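Local coordinates for protein CRISPR-associated endonuclease Cas9 (Campylobacter jejuni subsp. jejuni serotype O:2, PDB 5X2H) that cuts invading DNA as an RNA-guided CRISPR endonuclease, with a RuvC-like domain and an HNH domain each cleaving one strand of the target, at residues L56-S59 / A60-L64. Residues are numbered along the deposited sequence; the frame is centred on the assembly and turned at random.
Sequences LARS and ARKRL. With EDO (1,2-ethanediol), chain E; nucleotides of chain B.
Arg-58 and Arg-61 meet on one RNA-facing side of helix 51-82, the arginine-rich bridge helix of Cas9, where NH2 of Arg-61 packs 3.6 Å from CB of Arg-58. Arg-61 folds back along its own helix: a bend at chi3 (-59°) returns its guanidinium over the preceding turn, so that one face lies on Ala-57 O and Arg-58 CA, both off-centre toward the rim. Beyond the opposite face lies the base of G68 of chain B, tilted to it and touched at the NE and CD end, with NE 3.6 Å from C5. Its NH2 also makes a salt bridge to an RNA phosphate.

Arg-58 crosses Arg-61 at a slant, the guanidinium planes 63° apart. With CG anti to the backbone N (chi1 175°), it runs on to the phosphate of C15 of chain B, whose OP2 sits at the guanidinium edge, in plane, gripped by NE at 2.9 Å and NH2 at 2.7 Å. NH2 also salt-bridges a further phosphate; together the phosphates probably offset the charges gathered here. Lys-62 lies alongside Arg-58, its CD 3.7 Å from CG of Arg-58, and its NZ makes a salt bridge to an RNA phosphate.

Regular i to i+4 backbone bonds join the turns, among them Arg-63 N to Ser-59 O, and CB of Arg-63 packs 3.3 Å from that Ser-59 O. Arg-63 reaches the RNA too: N7 of G18 of chain B lies over one guanidinium face, NE and NH1 donate to O1 and O2 of a 1,2-ethanediol, probably from the crystallisation liquor, and NH2 donates to OP2 of G18 at 2.8 Å.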
loop_
_atom_site.group_PDB
_atom_site.type_symbol
_atom_site.label_atom_id
_atom_site.label_comp_id
_atom_site.label_asym_id
_atom_site.label_seq_id
_atom_site.Cartn_x
_atom_site.Cartn_y
_atom_site.Cartn_z
ATOM N N LEU A 56 0.857 1.832 7.045
ATOM C CA LEU A 56 0.338 2.192 8.362
ATOM C C LEU A 56 1.462 2.299 9.381
ATOM O O LEU A 56 1.513 3.257 10.161
ATOM C CB LEU A 56 -0.706 1.173 8.816
ATOM C CG LEU A 56 -2.007 1.143 8.012
ATOM C CD1 LEU A 56 -2.890 -0.014 8.450
ATOM C CD2 LEU A 56 -2.749 2.463 8.139
ATOM N N ALA A 57 2.381 1.331 9.381
ATOM C CA ALA A 57 3.523 1.405 10.284
ATOM C C ALA A 57 4.424 2.584 9.948
ATOM O O ALA A 57 4.991 3.202 10.854
ATOM C CB ALA A 57 4.318 0.100 10.239
ATOM N N ARG A 58 4.567 2.910 8.660
ATOM C CA ARG A 58 5.396 4.048 8.276
ATOM C C ARG A 58 4.791 5.354 8.778
ATOM O O ARG A 58 5.487 6.182 9.376
ATOM C CB ARG A 58 5.578 4.079 6.756
ATOM C CG ARG A 58 6.330 5.307 6.243
ATOM C CD ARG A 58 6.744 5.170 4.774
ATOM N NE ARG A 58 5.597 5.138 3.870
ATOM C CZ ARG A 58 5.188 4.061 3.206
ATOM N NH1 ARG A 58 5.838 2.911 3.328
ATOM N NH2 ARG A 58 4.129 4.139 2.411
ATOM N N SER A 59 3.491 5.551 8.548
ATOM C CA SER A 59 2.830 6.766 9.010
ATOM C C SER A 59 2.878 6.883 10.528
ATOM O O SER A 59 3.013 7.988 11.066
ATOM C CB SER A 59 1.382 6.797 8.520
ATOM O OG SER A 59 1.318 6.920 7.110
ATOM N N ALA A 60 2.776 5.752 11.236
ATOM C CA ALA A 60 2.797 5.789 12.695
ATOM C C ALA A 60 4.175 6.167 13.222
ATOM O O ALA A 60 4.284 6.927 14.190
ATOM C CB ALA A 60 2.355 4.440 13.266
ATOM N N ARG A 61 5.236 5.640 12.606
ATOM C CA ARG A 61 6.592 6.019 12.999
ATOM C C ARG A 61 6.817 7.515 12.823
ATOM O O ARG A 61 7.318 8.193 13.728
ATOM C CB ARG A 61 7.621 5.241 12.180
ATOM C CG ARG A 61 7.693 3.764 12.473
ATOM C CD ARG A 61 8.930 3.160 11.828
ATOM N NE ARG A 61 8.944 3.339 10.379
ATOM C CZ ARG A 61 8.464 2.451 9.516
ATOM N NH1 ARG A 61 7.932 1.315 9.955
ATOM N NH2 ARG A 61 8.519 2.694 8.212
ATOM N N LYS A 62 6.461 8.046 11.653
ATOM C CA LYS A 62 6.700 9.458 11.382
ATOM C C LYS A 62 5.850 10.345 12.282
ATOM O O LYS A 62 6.323 11.382 12.760
ATOM C CB LYS A 62 6.442 9.756 9.905
ATOM C CG LYS A 62 7.483 9.135 8.982
ATOM C CD LYS A 62 6.877 8.648 7.675
ATOM C CE LYS A 62 6.739 9.766 6.666
ATOM N NZ LYS A 62 8.068 10.313 6.284
ATOM N N ARG A 63 4.603 9.945 12.547
ATOM C CA ARG A 63 3.743 10.754 13.405
ATOM C C ARG A 63 4.306 10.856 14.816
ATOM O O ARG A 63 4.287 11.935 15.420
ATOM C CB ARG A 63 2.328 10.176 13.441
ATOM C CG ARG A 63 1.319 11.117 14.077
ATOM C CD ARG A 63 -0.073 10.518 14.116
ATOM N NE ARG A 63 -0.236 9.567 15.211
ATOM C CZ ARG A 63 -0.537 9.912 16.460
ATOM N NH1 ARG A 63 -0.674 8.980 17.396
ATOM N NH2 ARG A 63 -0.700 11.191 16.770
ATOM N N LEU A 64 4.819 9.749 15.357
ATOM C CA LEU A 64 5.349 9.770 16.714
ATOM C C LEU A 64 6.751 10.363 16.776
ATOM O O LEU A 64 7.093 11.024 17.763
ATOM C CB LEU A 64 5.341 8.359 17.307
ATOM C CG LEU A 64 3.957 7.730 17.494
ATOM C CD1 LEU A 64 4.045 6.449 18.303
ATOM C CD2 LEU A 64 2.989 8.705 18.144
HETATM C C1 EDO E . -1.113 5.547 14.832
HETATM O O1 EDO E . -1.378 6.911 14.480
HETATM C C2 EDO E . -0.286 5.490 16.110
HETATM O O2 EDO E . -0.929 6.271 17.124
ATOM P P G B 18 -0.943 14.876 15.712
ATOM O OP1 G B 18 -0.545 15.884 16.727
ATOM O OP2 G B 18 -0.102 13.668 15.506
ATOM O "O5'" G B 18 -2.424 14.400 16.041
ATOM C "C5'" G B 18 -3.473 15.351 16.128
ATOM C "C4'" G B 18 -4.820 14.686 16.229
ATOM O "O4'" G B 18 -5.056 13.852 15.063
ATOM C "C3'" G B 18 -5.010 13.733 17.394
ATOM O "O3'" G B 18 -5.257 14.398 18.620
ATOM C "C2'" G B 18 -6.171 12.875 16.915
ATOM O "O2'" G B 18 -7.395 13.585 17.029
ATOM C "C1'" G B 18 -5.838 12.734 15.432
ATOM N N9 G B 18 -5.071 11.502 15.182
ATOM C C8 G B 18 -3.720 11.368 14.975
ATOM N N7 G B 18 -3.360 10.125 14.803
ATOM C C5 G B 18 -4.540 9.398 14.915
ATOM C C6 G B 18 -4.780 8.003 14.816
ATOM O O6 G B 18 -3.955 7.108 14.608
ATOM N N1 G B 18 -6.128 7.696 14.987
ATOM C C2 G B 18 -7.120 8.621 15.224
ATOM N N2 G B 18 -8.368 8.148 15.364
ATOM N N3 G B 18 -6.907 9.924 15.320
ATOM C C4 G B 18 -5.605 10.237 15.155
ATOM P P C B 15 4.307 7.717 1.992
ATOM O OP1 C B 15 5.771 7.768 2.230
ATOM O OP2 C B 15 3.475 6.701 2.684
ATOM O "O5'" C B 15 3.686 9.146 2.335
ATOM C "C5'" C B 15 4.196 10.322 1.728
ATOM C "C4'" C B 15 3.246 11.484 1.875
ATOM O "O4'" C B 15 1.918 11.113 1.419
ATOM C "C3'" C B 15 3.008 11.994 3.285
ATOM O "O3'" C B 15 4.066 12.799 3.776
ATOM C "C2'" C B 15 1.686 12.735 3.141
ATOM O "O2'" C B 15 1.885 13.998 2.521
ATOM C "C1'" C B 15 0.946 11.835 2.150
ATOM N N1 C B 15 0.033 10.882 2.823
ATOM C C2 C B 15 -1.210 11.343 3.271
ATOM O O2 C B 15 -1.506 12.534 3.104
ATOM N N3 C B 15 -2.059 10.484 3.875
ATOM C C4 C B 15 -1.705 9.208 4.034
ATOM N N4 C B 15 -2.567 8.384 4.635
ATOM C C5 C B 15 -0.448 8.713 3.586
ATOM C C6 C B 15 0.383 9.574 2.988
ATOM P P G B 68 11.527 2.721 3.557
ATOM O OP1 G B 68 11.229 1.831 2.406
ATOM O OP2 G B 68 10.527 3.723 4.006
ATOM O "O5'" G B 68 11.880 1.820 4.821
ATOM C "C5'" G B 68 12.887 0.823 4.746
ATOM C "C4'" G B 68 13.110 0.162 6.082
ATOM O "O4'" G B 68 13.879 1.031 6.952
ATOM C "C3'" G B 68 11.864 -0.144 6.889
ATOM O "O3'" G B 68 11.194 -1.306 6.440
ATOM C "C2'" G B 68 12.409 -0.258 8.308
ATOM O "O2'" G B 68 13.011 -1.526 8.520
ATOM C "C1'" G B 68 13.511 0.806 8.296
ATOM N N9 G B 68 13.052 2.070 8.899
ATOM C C8 G B 68 12.557 3.190 8.276
ATOM N N7 G B 68 12.227 4.131 9.120
ATOM C C5 G B 68 12.513 3.600 10.373
ATOM C C6 G B 68 12.365 4.144 11.678
ATOM O O6 G B 68 11.937 5.252 12.018
ATOM N N1 G B 68 12.784 3.253 12.658
ATOM C C2 G B 68 13.272 1.992 12.427
ATOM N N2 G B 68 13.618 1.281 13.513
ATOM N N3 G B 68 13.415 1.474 11.220
ATOM C C4 G B 68 13.017 2.324 10.250
#